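Local atomic coordinates of beta-galacturonidase (Eisenbergiella tayi, PDB entry 6NCW), a protein that acts as a family 2 glycoside hydrolase that cleaves beta-galacturonides and may also have some beta-glucuronidase activity. Residues I417-G420 and V424-Y427; W373-E378 and E395-L400; L329-N334 and L462-G467; P438-L443 and V498-G503. One frame throughout, in Å; residues are numbered along the deposited sequence.

Interaction 1 (I417-G420 and V424-Y427); sequences ICLG and VVSY
Leu419 forks around a methyl of Val425, its two CD atoms both lying against CG1, with CD2 the nearer at 3.7 Å from Val425 CG1. This joins a loop of the TIM barrel to the strand it leads into: residues 417-420 lie between strands 406-410 and 425-428, and 424-427 carries the start of the second strand. Leu419 and Val425 cross at about a right angle. The valine presents CG1 because that methyl stands anti to its backbone N (chi1 -179°), leaving CG2 on the backbone N side. Leu419 CD1 has a second neighbour in the phenol of Tyr427, where it sits at the ring edge, near the plane, 4.0 Å from CE1; no ring face is used. All three side chains are buried, and nothing polar bridges the two segments.

Further out, helix 439-453 packs on the same cluster: Trp449 touches both Leu419 and Tyr427, while Leu446 and Ile450 also pack on the tyrosine. Val425 also rests on Lys459, whose ammonium group is hydrogen-bonded to Leu419 O, so the loop backbone is held beside the place where the leucine side chain enters the core. Glu465, a galacturonate-binding residue, has its side chain about 8 Å from that of Tyr427, so the tyrosine end of the cluster lies near the sugar site. The tyrosine hydroxyl, 4.0 Å from Leu419 CD1, has its polar partner in another part of the loop: Tyr427 OH is hydrogen-bonded to the carbonyl O of Arg412.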
loop_
_atom_site.group_PDB
_atom_site.type_symbol
_atom_site.label_atom_id
_atom_site.label_comp_id
_atom_site.label_asym_id
_atom_site.label_seq_id
_atom_site.Cartn_x
_atom_site.Cartn_y
_atom_site.Cartn_z
ATOM N N ILE A 417 -43.900 -4.983 6.358
ATOM C CA ILE A 417 -45.231 -5.532 6.630
ATOM C C ILE A 417 -45.221 -7.063 6.640
ATOM O O ILE A 417 -46.283 -7.690 6.541
ATOM C CB ILE A 417 -46.289 -4.998 5.644
ATOM C CG1 ILE A 417 -46.034 -5.504 4.224
ATOM C CG2 ILE A 417 -46.319 -3.472 5.642
ATOM C CD1 ILE A 417 -47.069 -5.052 3.208
ATOM N N CYS A 418 -44.042 -7.685 6.752
ATOM C CA CYS A 418 -43.919 -9.137 6.650
ATOM C C CYS A 418 -43.426 -9.776 7.939
ATOM O O CYS A 418 -43.131 -10.977 7.950
ATOM C CB CYS A 418 -42.974 -9.527 5.509
ATOM S SG CYS A 418 -43.522 -8.948 3.890
ATOM N N LEU A 419 -43.330 -9.016 9.026
ATOM C CA LEU A 419 -42.730 -9.567 10.229
ATOM C C LEU A 419 -43.660 -10.517 10.973
ATOM O O LEU A 419 -43.211 -11.192 11.904
ATOM C CB LEU A 419 -42.274 -8.436 11.147
ATOM C CG LEU A 419 -41.212 -7.495 10.582
ATOM C CD1 LEU A 419 -40.863 -6.438 11.617
ATOM C CD2 LEU A 419 -39.947 -8.263 10.112
ATOM N N GLY A 420 -44.935 -10.596 10.589
ATOM C CA GLY A 420 -45.790 -11.604 11.185
ATOM C C GLY A 420 -45.463 -13.018 10.750
ATOM O O GLY A 420 -45.812 -13.971 11.456
ATOM N N VAL A 424 -38.294 -15.651 13.551
ATOM C CA VAL A 424 -37.314 -14.703 14.067
ATOM C C VAL A 424 -37.396 -13.441 13.229
ATOM O O VAL A 424 -37.551 -13.519 12.004
ATOM C CB VAL A 424 -35.888 -15.292 14.035
ATOM C CG1 VAL A 424 -34.862 -14.297 14.613
ATOM C CG2 VAL A 424 -35.853 -16.599 14.796
ATOM N N VAL A 425 -37.328 -12.276 13.897
ATOM C CA VAL A 425 -37.244 -10.979 13.222
ATOM C C VAL A 425 -35.779 -10.583 13.100
ATOM O O VAL A 425 -35.045 -10.592 14.095
ATOM C CB VAL A 425 -38.019 -9.900 13.993
ATOM C CG1 VAL A 425 -37.937 -8.577 13.242
ATOM C CG2 VAL A 425 -39.469 -10.329 14.245
ATOM N N SER A 426 -35.349 -10.214 11.895
ATOM C CA SER A 426 -33.948 -9.886 11.650
ATOM C C SER A 426 -33.826 -8.586 10.877
ATOM O O SER A 426 -34.590 -8.336 9.940
ATOM C CB SER A 426 -33.254 -11.013 10.878
ATOM O OG SER A 426 -33.399 -12.222 11.582
ATOM N N TYR A 427 -32.851 -7.763 11.265
ATOM C CA TYR A 427 -32.663 -6.455 10.657
ATOM C C TYR A 427 -31.196 -6.188 10.339
ATOM O O TYR A 427 -30.308 -6.529 11.118
ATOM C CB TYR A 427 -33.217 -5.372 11.567
ATOM C CG TYR A 427 -34.610 -4.964 11.145
ATOM C CD1 TYR A 427 -35.744 -5.560 11.700
ATOM C CD2 TYR A 427 -34.789 -4.012 10.161
ATOM C CE1 TYR A 427 -37.036 -5.179 11.287
ATOM C CE2 TYR A 427 -36.054 -3.627 9.747
ATOM C CZ TYR A 427 -37.169 -4.203 10.303
ATOM O OH TYR A 427 -38.405 -3.782 9.849
#

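Interaction 2 (W373-E378 and E395-L400); sequences WGILNE and ELIKSL
Ile397 reaches from its helix to Trp373 and Ile375, and its CB divides the contact in two. One branch goes to the indole, Ile397 CG2 lying 3.7 Å from Trp373 CD1 and a little farther from CG, approaching the five-membered ring obliquely. The other branch runs extended through CG1 (chi2 173°), which carries CD1 deeper, into the angle between the two partners. There Ile397 CD1 lies 4.1 Å from Trp373 CB and only 3.4 Å from Ile375 CG2, tighter than an ordinary methyl-methyl contact, so the end of the isoleucine is closely fitted. Ile375 offers CG2 because its CG1 occupies the position between backbone N and carbonyl carbon (chi1 60°).

Strand 370-374, helix 384-400 and strand 406-410 form one beta-alpha-beta unit of the TIM barrel, and Ile397 is a residue by which the last part of the helix is seated on the strand before it. Arg406, on the strand that follows, and Ile361, on helix 349-364, also touch Ile397. The indole is tethered at its polar end as well, since Trp373 NE1 donates to Asp401 OD1 just past the helix. In the final turn, Leu396 O receives both Leu400 N and, at 2.8 Å, Ser399 OG, the two donors coming from the same face of its carbonyl plane.

Beyond Ile375 the chain enters the galacturonate site with Asn377. Its OD1 accepts from Arg309 NH2 and Asn428 ND2, and Asn377 ND2 is hydrogen-bonded to O1 of a glycerol probably taken up from the crystallisation liquor.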
loop_
_atom_site.group_PDB
_atom_site.type_symbol
_atom_site.label_atom_id
_atom_site.label_comp_id
_atom_site.label_asym_id
_atom_site.label_seq_id
_atom_site.Cartn_x
_atom_site.Cartn_y
_atom_site.Cartn_z
ATOM N N TRP A 373 -33.506 -21.045 8.336
ATOM C CA TRP A 373 -33.587 -20.728 6.913
ATOM C C TRP A 373 -33.916 -19.251 6.726
ATOM O O TRP A 373 -34.872 -18.748 7.320
ATOM C CB TRP A 373 -34.655 -21.569 6.204
ATOM C CG TRP A 373 -34.462 -23.077 6.255
ATOM C CD1 TRP A 373 -35.296 -23.990 6.847
ATOM C CD2 TRP A 373 -33.402 -23.836 5.664
ATOM N NE1 TRP A 373 -34.817 -25.264 6.668
ATOM C CE2 TRP A 373 -33.652 -25.200 5.949
ATOM C CE3 TRP A 373 -32.255 -23.499 4.934
ATOM C CZ2 TRP A 373 -32.791 -26.224 5.530
ATOM C CZ3 TRP A 373 -31.403 -24.514 4.516
ATOM C CH2 TRP A 373 -31.679 -25.860 4.813
ATOM N N GLY A 374 -33.178 -18.581 5.846
ATOM C CA GLY A 374 -33.475 -17.201 5.526
ATOM C C GLY A 374 -33.993 -17.040 4.117
ATOM O O GLY A 374 -33.731 -17.881 3.252
ATOM N N ILE A 375 -34.724 -15.962 3.846
ATOM C CA ILE A 375 -35.132 -15.673 2.475
ATOM C C ILE A 375 -34.977 -14.184 2.181
ATOM O O ILE A 375 -34.995 -13.344 3.085
ATOM C CB ILE A 375 -36.589 -16.112 2.186
ATOM C CG1 ILE A 375 -37.583 -15.387 3.103
ATOM C CG2 ILE A 375 -36.746 -17.607 2.305
ATOM C CD1 ILE A 375 -39.038 -15.761 2.815
ATOM N N LEU A 376 -34.804 -13.874 0.896
ATOM C CA LEU A 376 -35.105 -12.550 0.343
ATOM C C LEU A 376 -34.477 -11.417 1.156
ATOM O O LEU A 376 -35.148 -10.459 1.566
ATOM C CB LEU A 376 -36.617 -12.356 0.233
ATOM C CG LEU A 376 -37.355 -13.368 -0.642
ATOM C CD1 LEU A 376 -38.832 -12.979 -0.701
ATOM C CD2 LEU A 376 -36.715 -13.472 -2.046
ATOM N N ASN A 377 -33.166 -11.526 1.367
ATOM C CA ASN A 377 -32.396 -10.463 1.997
ATOM C C ASN A 377 -32.681 -9.101 1.370
ATOM O O ASN A 377 -32.488 -8.905 0.167
ATOM C CB ASN A 377 -30.902 -10.783 1.900
ATOM C CG ASN A 377 -30.044 -9.652 2.430
ATOM O OD1 ASN A 377 -29.816 -9.548 3.641
ATOM N ND2 ASN A 377 -29.579 -8.779 1.525
ATOM N N GLU A 378 -33.151 -8.166 2.200
ATOM C CA GLU A 378 -33.394 -6.776 1.811
ATOM C C GLU A 378 -34.274 -6.645 0.561
ATOM O O GLU A 378 -34.134 -5.699 -0.215
ATOM C CB GLU A 378 -32.073 -6.026 1.610
ATOM C CG GLU A 378 -31.272 -5.863 2.901
ATOM C CD GLU A 378 -30.198 -4.786 2.801
ATOM O OE1 GLU A 378 -29.973 -4.262 1.680
ATOM O OE2 GLU A 378 -29.580 -4.463 3.849
ATOM N N GLU A 395 -44.042 -20.286 3.190
ATOM C CA GLU A 395 -44.856 -21.502 3.220
ATOM C C GLU A 395 -44.214 -22.629 2.424
ATOM O O GLU A 395 -44.375 -23.799 2.787
ATOM C CB GLU A 395 -46.270 -21.229 2.704
ATOM C CG GLU A 395 -47.220 -22.458 2.720
ATOM C CD GLU A 395 -47.301 -23.178 4.080
ATOM O OE1 GLU A 395 -46.844 -24.347 4.168
ATOM O OE2 GLU A 395 -47.821 -22.584 5.055
ATOM N N LEU A 396 -43.478 -22.310 1.357
ATOM C CA LEU A 396 -42.701 -23.338 0.671
ATOM C C LEU A 396 -41.664 -23.957 1.610
ATOM O O LEU A 396 -41.513 -25.184 1.654
ATOM C CB LEU A 396 -42.033 -22.745 -0.571
ATOM C CG LEU A 396 -41.172 -23.672 -1.438
ATOM C CD1 LEU A 396 -41.973 -24.878 -1.996
ATOM C CD2 LEU A 396 -40.557 -22.868 -2.575
ATOM N N ILE A 397 -40.968 -23.129 2.403
ATOM C CA ILE A 397 -39.979 -23.662 3.342
ATOM C C ILE A 397 -40.644 -24.607 4.329
ATOM O O ILE A 397 -40.156 -25.714 4.584
ATOM C CB ILE A 397 -39.265 -22.519 4.083
ATOM C CG1 ILE A 397 -38.376 -21.716 3.130
ATOM C CG2 ILE A 397 -38.448 -23.068 5.234
ATOM C CD1 ILE A 397 -37.806 -20.515 3.801
ATOM N N LYS A 398 -41.762 -24.169 4.919
ATOM C CA LYS A 398 -42.439 -24.988 5.926
ATOM C C LYS A 398 -42.858 -26.341 5.355
ATOM O O LYS A 398 -42.757 -27.369 6.035
ATOM C CB LYS A 398 -43.650 -24.244 6.480
ATOM C CG LYS A 398 -44.348 -24.939 7.645
ATOM C CD LYS A 398 -45.502 -24.088 8.142
ATOM C CE LYS A 398 -45.771 -24.330 9.625
ATOM N NZ LYS A 398 -44.526 -24.195 10.457
ATOM N N SER A 399 -43.311 -26.367 4.106
ATOM C CA SER A 399 -43.716 -27.637 3.513
ATOM C C SER A 399 -42.529 -28.570 3.321
ATOM O O SER A 399 -42.709 -29.791 3.291
ATOM C CB SER A 399 -44.420 -27.406 2.181
ATOM O OG SER A 399 -43.483 -27.176 1.138
ATOM N N LEU A 400 -41.316 -28.027 3.177
ATOM C CA LEU A 400 -40.138 -28.867 2.978
ATOM C C LEU A 400 -39.420 -29.170 4.278
ATOM O O LEU A 400 -38.744 -30.203 4.381
ATOM C CB LEU A 400 -39.150 -28.199 2.018
ATOM C CG LEU A 400 -39.633 -27.950 0.592
ATOM C CD1 LEU A 400 -38.662 -27.048 -0.151
ATOM C CD2 LEU A 400 -39.802 -29.272 -0.135
#

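Interaction 3 (L329-N334 and L462-G467); sequences LVWEEN and LITEIG
Trp331 and Thr464 lie on strands whose nearest CA atoms are still 9.6 Å apart, too far for backbone pairing. Strands 329-333 and 461-466 belong to the same TIM barrel but are not neighbours in its sheet, and side chains alone bridge the interior between them. In the main bridge Thr464 CG2 packs on one face of the indole, offset to the outer CZ3-CH2 edge of the six-membered ring, 3.4 Å from Trp331 CZ3 and 3.5 Å from CH2. With CG anti to the backbone N (chi1 164°), the tryptophan swings its ring system across toward the far strand. Leu462 adds a looser touch at the rim, its CD1 lying near the ring plane and 4.1 Å from Trp331 CZ3. Ile372, Ser426 and Tyr508 pack round the indole from other strands.

The ring's rotation is fixed from its polar side. Trp331 NE1 donates to Glu333 OE2 at 2.8 Å with an N-H...O angle of 148°, meeting the anti side of that oxygen 30° out of the carboxylate plane. Glu333 OE2 also has a salt bridge to Arg309, and OE1 is hydrogen-bonded to His312, a galacturonate-binding residue. Arg309 reaches Glu465 too, which binds the same sugar. The indole thus probably acts in the second shell of the site, at the C-terminal ends of the strands, steadying Glu333 next to His312 and Arg309. The other branch of Thr464 serves the neighbouring strand: OG1 is hydrogen-bonded to Asn428 OD1.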
loop_
_atom_site.group_PDB
_atom_site.type_symbol
_atom_site.label_atom_id
_atom_site.label_comp_id
_atom_site.label_asym_id
_atom_site.label_seq_id
_atom_site.Cartn_x
_atom_site.Cartn_y
_atom_site.Cartn_z
ATOM N N LEU A 329 -22.587 -22.648 13.873
ATOM C CA LEU A 329 -23.990 -22.512 13.496
ATOM C C LEU A 329 -24.132 -21.724 12.198
ATOM O O LEU A 329 -23.416 -20.749 11.960
ATOM C CB LEU A 329 -24.772 -21.828 14.620
ATOM C CG LEU A 329 -24.742 -22.605 15.946
ATOM C CD1 LEU A 329 -25.127 -21.712 17.109
ATOM C CD2 LEU A 329 -25.661 -23.822 15.846
ATOM N N VAL A 330 -25.067 -22.144 11.357
ATOM C CA VAL A 330 -25.228 -21.583 10.028
ATOM C C VAL A 330 -26.652 -21.063 9.866
ATOM O O VAL A 330 -27.625 -21.776 10.127
ATOM C CB VAL A 330 -24.884 -22.612 8.929
ATOM C CG1 VAL A 330 -25.196 -22.041 7.551
ATOM C CG2 VAL A 330 -23.414 -22.974 9.003
ATOM N N TRP A 331 -26.758 -19.804 9.473
ATOM C CA TRP A 331 -27.934 -19.260 8.814
ATOM C C TRP A 331 -27.704 -19.425 7.315
ATOM O O TRP A 331 -26.746 -18.861 6.777
ATOM C CB TRP A 331 -28.099 -17.784 9.214
ATOM C CG TRP A 331 -29.018 -16.913 8.372
ATOM C CD1 TRP A 331 -29.024 -16.784 7.003
ATOM C CD2 TRP A 331 -30.005 -16.001 8.858
ATOM N NE1 TRP A 331 -29.979 -15.872 6.614
ATOM C CE2 TRP A 331 -30.599 -15.383 7.734
ATOM C CE3 TRP A 331 -30.445 -15.637 10.137
ATOM C CZ2 TRP A 331 -31.609 -14.424 7.852
ATOM C CZ3 TRP A 331 -31.472 -14.697 10.245
ATOM C CH2 TRP A 331 -32.023 -14.088 9.110
ATOM N N GLU A 332 -28.537 -20.222 6.641
ATOM C CA GLU A 332 -28.460 -20.338 5.193
ATOM C C GLU A 332 -29.704 -19.711 4.574
ATOM O O GLU A 332 -30.812 -19.889 5.084
ATOM C CB GLU A 332 -28.297 -21.797 4.738
ATOM C CG GLU A 332 -28.097 -21.922 3.229
ATOM C CD GLU A 332 -27.596 -23.294 2.747
ATOM O OE1 GLU A 332 -26.470 -23.357 2.195
ATOM O OE2 GLU A 332 -28.326 -24.305 2.893
ATOM N N GLU A 333 -29.527 -18.944 3.496
ATOM C CA GLU A 333 -30.658 -18.281 2.852
ATOM C C GLU A 333 -30.690 -18.583 1.356
ATOM O O GLU A 333 -29.691 -19.000 0.769
ATOM C CB GLU A 333 -30.635 -16.756 3.087
ATOM C CG GLU A 333 -29.367 -16.016 2.625
ATOM C CD GLU A 333 -29.355 -14.573 3.132
ATOM O OE1 GLU A 333 -28.769 -13.689 2.459
ATOM O OE2 GLU A 333 -29.932 -14.333 4.225
ATOM N N ASN A 334 -31.864 -18.381 0.743
ATOM C CA ASN A 334 -31.985 -18.536 -0.697
ATOM C C ASN A 334 -31.277 -17.381 -1.411
ATOM O O ASN A 334 -30.862 -16.395 -0.796
ATOM C CB ASN A 334 -33.456 -18.647 -1.129
ATOM C CG ASN A 334 -34.254 -17.339 -1.007
ATOM O OD1 ASN A 334 -33.932 -16.432 -0.235
ATOM N ND2 ASN A 334 -35.330 -17.260 -1.775
ATOM N N LEU A 462 -32.652 -10.725 15.813
ATOM C CA LEU A 462 -31.239 -10.756 15.440
ATOM C C LEU A 462 -30.897 -9.513 14.627
ATOM O O LEU A 462 -31.725 -9.041 13.843
ATOM C CB LEU A 462 -30.905 -12.011 14.610
ATOM C CG LEU A 462 -30.827 -13.365 15.308
ATOM C CD1 LEU A 462 -30.740 -14.483 14.289
ATOM C CD2 LEU A 462 -29.630 -13.389 16.268
ATOM N N ILE A 463 -29.693 -8.977 14.832
ATOM C CA ILE A 463 -29.071 -8.039 13.895
ATOM C C ILE A 463 -28.296 -8.872 12.873
ATOM O O ILE A 463 -27.247 -9.444 13.189
ATOM C CB ILE A 463 -28.140 -7.046 14.603
ATOM C CG1 ILE A 463 -28.917 -6.161 15.590
ATOM C CG2 ILE A 463 -27.387 -6.189 13.560
ATOM C CD1 ILE A 463 -30.087 -5.439 14.952
ATOM N N THR A 464 -28.813 -8.961 11.653
ATOM C CA THR A 464 -28.205 -9.833 10.660
ATOM C C THR A 464 -27.118 -9.140 9.849
ATOM O O THR A 464 -26.392 -9.828 9.120
ATOM C CB THR A 464 -29.277 -10.412 9.719
ATOM O OG1 THR A 464 -30.301 -9.436 9.471
ATOM C CG2 THR A 464 -29.881 -11.653 10.354
ATOM N N GLU A 465 -26.980 -7.815 9.983
ATOM C CA GLU A 465 -25.864 -7.044 9.428
ATOM C C GLU A 465 -25.636 -5.819 10.296
ATOM O O GLU A 465 -26.593 -5.111 10.599
ATOM C CB GLU A 465 -26.133 -6.578 7.984
ATOM C CG GLU A 465 -26.004 -7.679 6.947
ATOM C CD GLU A 465 -26.439 -7.258 5.548
ATOM O OE1 GLU A 465 -26.899 -8.161 4.811
ATOM O OE2 GLU A 465 -26.322 -6.053 5.186
ATOM N N ILE A 466 -24.387 -5.608 10.712
ATOM C CA ILE A 466 -23.891 -4.324 11.199
ATOM C C ILE A 466 -22.389 -4.278 10.915
ATOM O O ILE A 466 -21.702 -5.302 10.974
ATOM C CB ILE A 466 -24.210 -4.139 12.709
ATOM C CG1 ILE A 466 -24.003 -2.692 13.161
ATOM C CG2 ILE A 466 -23.369 -5.086 13.564
ATOM C CD1 ILE A 466 -24.782 -2.358 14.455
ATOM N N GLY A 467 -21.866 -3.093 10.606
ATOM C CA GLY A 467 -20.441 -2.982 10.341
ATOM C C GLY A 467 -20.074 -1.652 9.702
ATOM O O GLY A 467 -20.842 -0.682 9.743
#

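Interaction 4 (P438-L443 and V498-G503); sequences PVEDYL and VFSREG
The carbonyl O of Glu502 is held by two nitrogens of Arg501, which meets Leu443 across the contact with its aliphatic part. Arg501 NE lies 2.9 Å and NH2 3.1 Å from Glu502 O, a side-on grip with the oxygen only 6° out of the guanidinium plane. Bends at chi2 (58°) and chi3 (-102°) fold the group back to this carbonyl, while NH1 makes a salt bridge to Asp444 on the other helix.

The same bends carry the arginine methylenes slantwise across Leu443: Arg501 CB is 3.7 Å from Leu443 CD2, and Arg501 CG is 3.8 Å from Leu443 CG. Leu443 CD2 further presses on the helix backbone, 3.8 Å from Val498 CA, with Val498 CG1 beside it. Nearer the surface, Glu440 OE2 and Ser500 OG approach only to 3.8 Å, and the serine hydroxyl is hydrogen-bonded to Gln496 O and Ala497 O within its own helix.

The first turn of helix 439-453 thus meets the last part of helix 484-500 and the loop after it on the outside of the TIM barrel; beneath them, Leu443 packs on Phe461 and Ile463 of strand 461-466, and Val498 on Ile463 and Val507 of strand 504-509.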
loop_
_atom_site.group_PDB
_atom_site.type_symbol
_atom_site.label_atom_id
_atom_site.label_comp_id
_atom_site.label_asym_id
_atom_site.label_seq_id
_atom_site.Cartn_x
_atom_site.Cartn_y
_atom_site.Cartn_z
ATOM N N PRO A 438 -26.075 7.616 17.328
ATOM C CA PRO A 438 -25.544 6.602 18.251
ATOM C C PRO A 438 -26.223 5.253 18.044
ATOM O O PRO A 438 -27.446 5.167 17.891
ATOM C CB PRO A 438 -25.856 7.185 19.629
ATOM C CG PRO A 438 -25.853 8.689 19.384
ATOM C CD PRO A 438 -26.473 8.853 18.021
ATOM N N VAL A 439 -25.420 4.189 18.040
ATOM C CA VAL A 439 -25.963 2.864 17.731
ATOM C C VAL A 439 -27.062 2.477 18.719
ATOM O O VAL A 439 -28.094 1.904 18.337
ATOM C CB VAL A 439 -24.843 1.807 17.704
ATOM C CG1 VAL A 439 -25.438 0.460 17.285
ATOM C CG2 VAL A 439 -23.740 2.221 16.754
ATOM N N GLU A 440 -26.860 2.779 20.001
ATOM C CA GLU A 440 -27.848 2.420 21.015
ATOM C C GLU A 440 -29.207 3.053 20.728
ATOM O O GLU A 440 -30.245 2.413 20.922
ATOM C CB GLU A 440 -27.349 2.848 22.386
ATOM C CG GLU A 440 -28.009 2.112 23.505
ATOM C CD GLU A 440 -27.113 2.035 24.719
ATOM O OE1 GLU A 440 -26.662 3.115 25.178
ATOM O OE2 GLU A 440 -26.841 0.893 25.180
ATOM N N ASP A 441 -29.217 4.308 20.271
ATOM C CA ASP A 441 -30.479 5.006 20.023
ATOM C C ASP A 441 -31.189 4.440 18.806
ATOM O O ASP A 441 -32.405 4.233 18.828
ATOM C CB ASP A 441 -30.235 6.506 19.822
ATOM C CG ASP A 441 -29.562 7.160 21.025
ATOM O OD1 ASP A 441 -29.441 6.485 22.065
ATOM O OD2 ASP A 441 -29.158 8.344 20.921
ATOM N N TYR A 442 -30.444 4.206 17.733
ATOM C CA TYR A 442 -31.020 3.637 16.523
ATOM C C TYR A 442 -31.604 2.260 16.806
ATOM O O TYR A 442 -32.739 1.954 16.421
ATOM C CB TYR A 442 -29.930 3.569 15.452
ATOM C CG TYR A 442 -30.418 3.363 14.055
ATOM C CD1 TYR A 442 -30.330 2.118 13.445
ATOM C CD2 TYR A 442 -30.944 4.422 13.326
ATOM C CE1 TYR A 442 -30.758 1.924 12.140
ATOM C CE2 TYR A 442 -31.389 4.239 12.021
ATOM C CZ TYR A 442 -31.287 2.997 11.436
ATOM O OH TYR A 442 -31.725 2.819 10.146
ATOM N N LEU A 443 -30.843 1.426 17.513
ATOM C CA LEU A 443 -31.270 0.071 17.809
ATOM C C LEU A 443 -32.497 0.065 18.717
ATOM O O LEU A 443 -33.425 -0.731 18.514
ATOM C CB LEU A 443 -30.102 -0.690 18.438
ATOM C CG LEU A 443 -30.277 -2.154 18.782
ATOM C CD1 LEU A 443 -30.880 -2.910 17.588
ATOM C CD2 LEU A 443 -28.929 -2.721 19.170
ATOM N N VAL A 498 -25.291 -3.978 20.417
ATOM C CA VAL A 498 -26.114 -5.150 20.103
ATOM C C VAL A 498 -26.106 -6.144 21.263
ATOM O O VAL A 498 -27.144 -6.707 21.618
ATOM C CB VAL A 498 -25.671 -5.820 18.774
ATOM C CG1 VAL A 498 -25.828 -4.855 17.605
ATOM C CG2 VAL A 498 -24.233 -6.299 18.844
ATOM N N PHE A 499 -24.948 -6.360 21.885
ATOM C CA PHE A 499 -24.854 -7.313 22.983
ATOM C C PHE A 499 -25.475 -6.810 24.285
ATOM O O PHE A 499 -25.670 -7.614 25.199
ATOM C CB PHE A 499 -23.389 -7.694 23.203
ATOM C CG PHE A 499 -22.858 -8.626 22.153
ATOM C CD1 PHE A 499 -23.560 -9.777 21.816
ATOM C CD2 PHE A 499 -21.692 -8.338 21.475
ATOM C CE1 PHE A 499 -23.093 -10.646 20.826
ATOM C CE2 PHE A 499 -21.212 -9.202 20.475
ATOM C CZ PHE A 499 -21.915 -10.366 20.164
ATOM N N SER A 500 -25.803 -5.524 24.398
ATOM C CA SER A 500 -26.510 -5.017 25.565
ATOM C C SER A 500 -27.976 -4.701 25.282
ATOM O O SER A 500 -28.678 -4.228 26.180
ATOM C CB SER A 500 -25.793 -3.783 26.121
ATOM O OG SER A 500 -25.809 -2.720 25.194
ATOM N N ARG A 501 -28.465 -4.973 24.071
ATOM C CA ARG A 501 -29.869 -4.771 23.726
ATOM C C ARG A 501 -30.686 -5.961 24.243
ATOM O O ARG A 501 -30.624 -7.063 23.684
ATOM C CB ARG A 501 -29.997 -4.600 22.215
ATOM C CG ARG A 501 -31.404 -4.433 21.668
ATOM C CD ARG A 501 -32.131 -3.234 22.279
ATOM N NE ARG A 501 -33.078 -3.684 23.291
ATOM C CZ ARG A 501 -33.905 -2.891 23.965
ATOM N NH1 ARG A 501 -33.914 -1.579 23.742
ATOM N NH2 ARG A 501 -34.727 -3.421 24.861
ATOM N N GLU A 502 -31.434 -5.751 25.326
ATOM C CA GLU A 502 -32.297 -6.802 25.854
ATOM C C GLU A 502 -33.332 -7.197 24.820
ATOM O O GLU A 502 -33.977 -6.335 24.215
ATOM C CB GLU A 502 -33.006 -6.334 27.132
ATOM C CG GLU A 502 -32.348 -6.819 28.417
ATOM C CD GLU A 502 -32.939 -6.146 29.658
ATOM O OE1 GLU A 502 -34.187 -5.987 29.719
ATOM O OE2 GLU A 502 -32.151 -5.759 30.558
ATOM N N GLY A 503 -33.503 -8.502 24.643
ATOM C CA GLY A 503 -34.369 -9.049 23.621
ATOM C C GLY A 503 -33.667 -9.395 22.321
ATOM O O GLY A 503 -34.312 -9.917 21.408
#

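All four contacts belong to the TIM barrel, from its interior to its outer helical layer. Interaction 3 is inside, where an aromatic ring and polar second-shell groups mix; interactions 1 and 2 are buried and wholly apolar across their segments, and interaction 4 is partly buried, a leucine packed on arginine methylenes with polar groups at the margin. Strand 461-466 links 3 and 4 by its two sides: Thr464 faces inward, while Ile463 CD1 lies 3.7 Å from Leu443 CD1. Interactions 1 and 3 share paired strands, with Val425 O 2.9 Å from Leu462 N; Glu332 O and Gly374 N, 2.8 Å apart, join 3 to 2. The centres of 2 and 4 are about 27 Å apart.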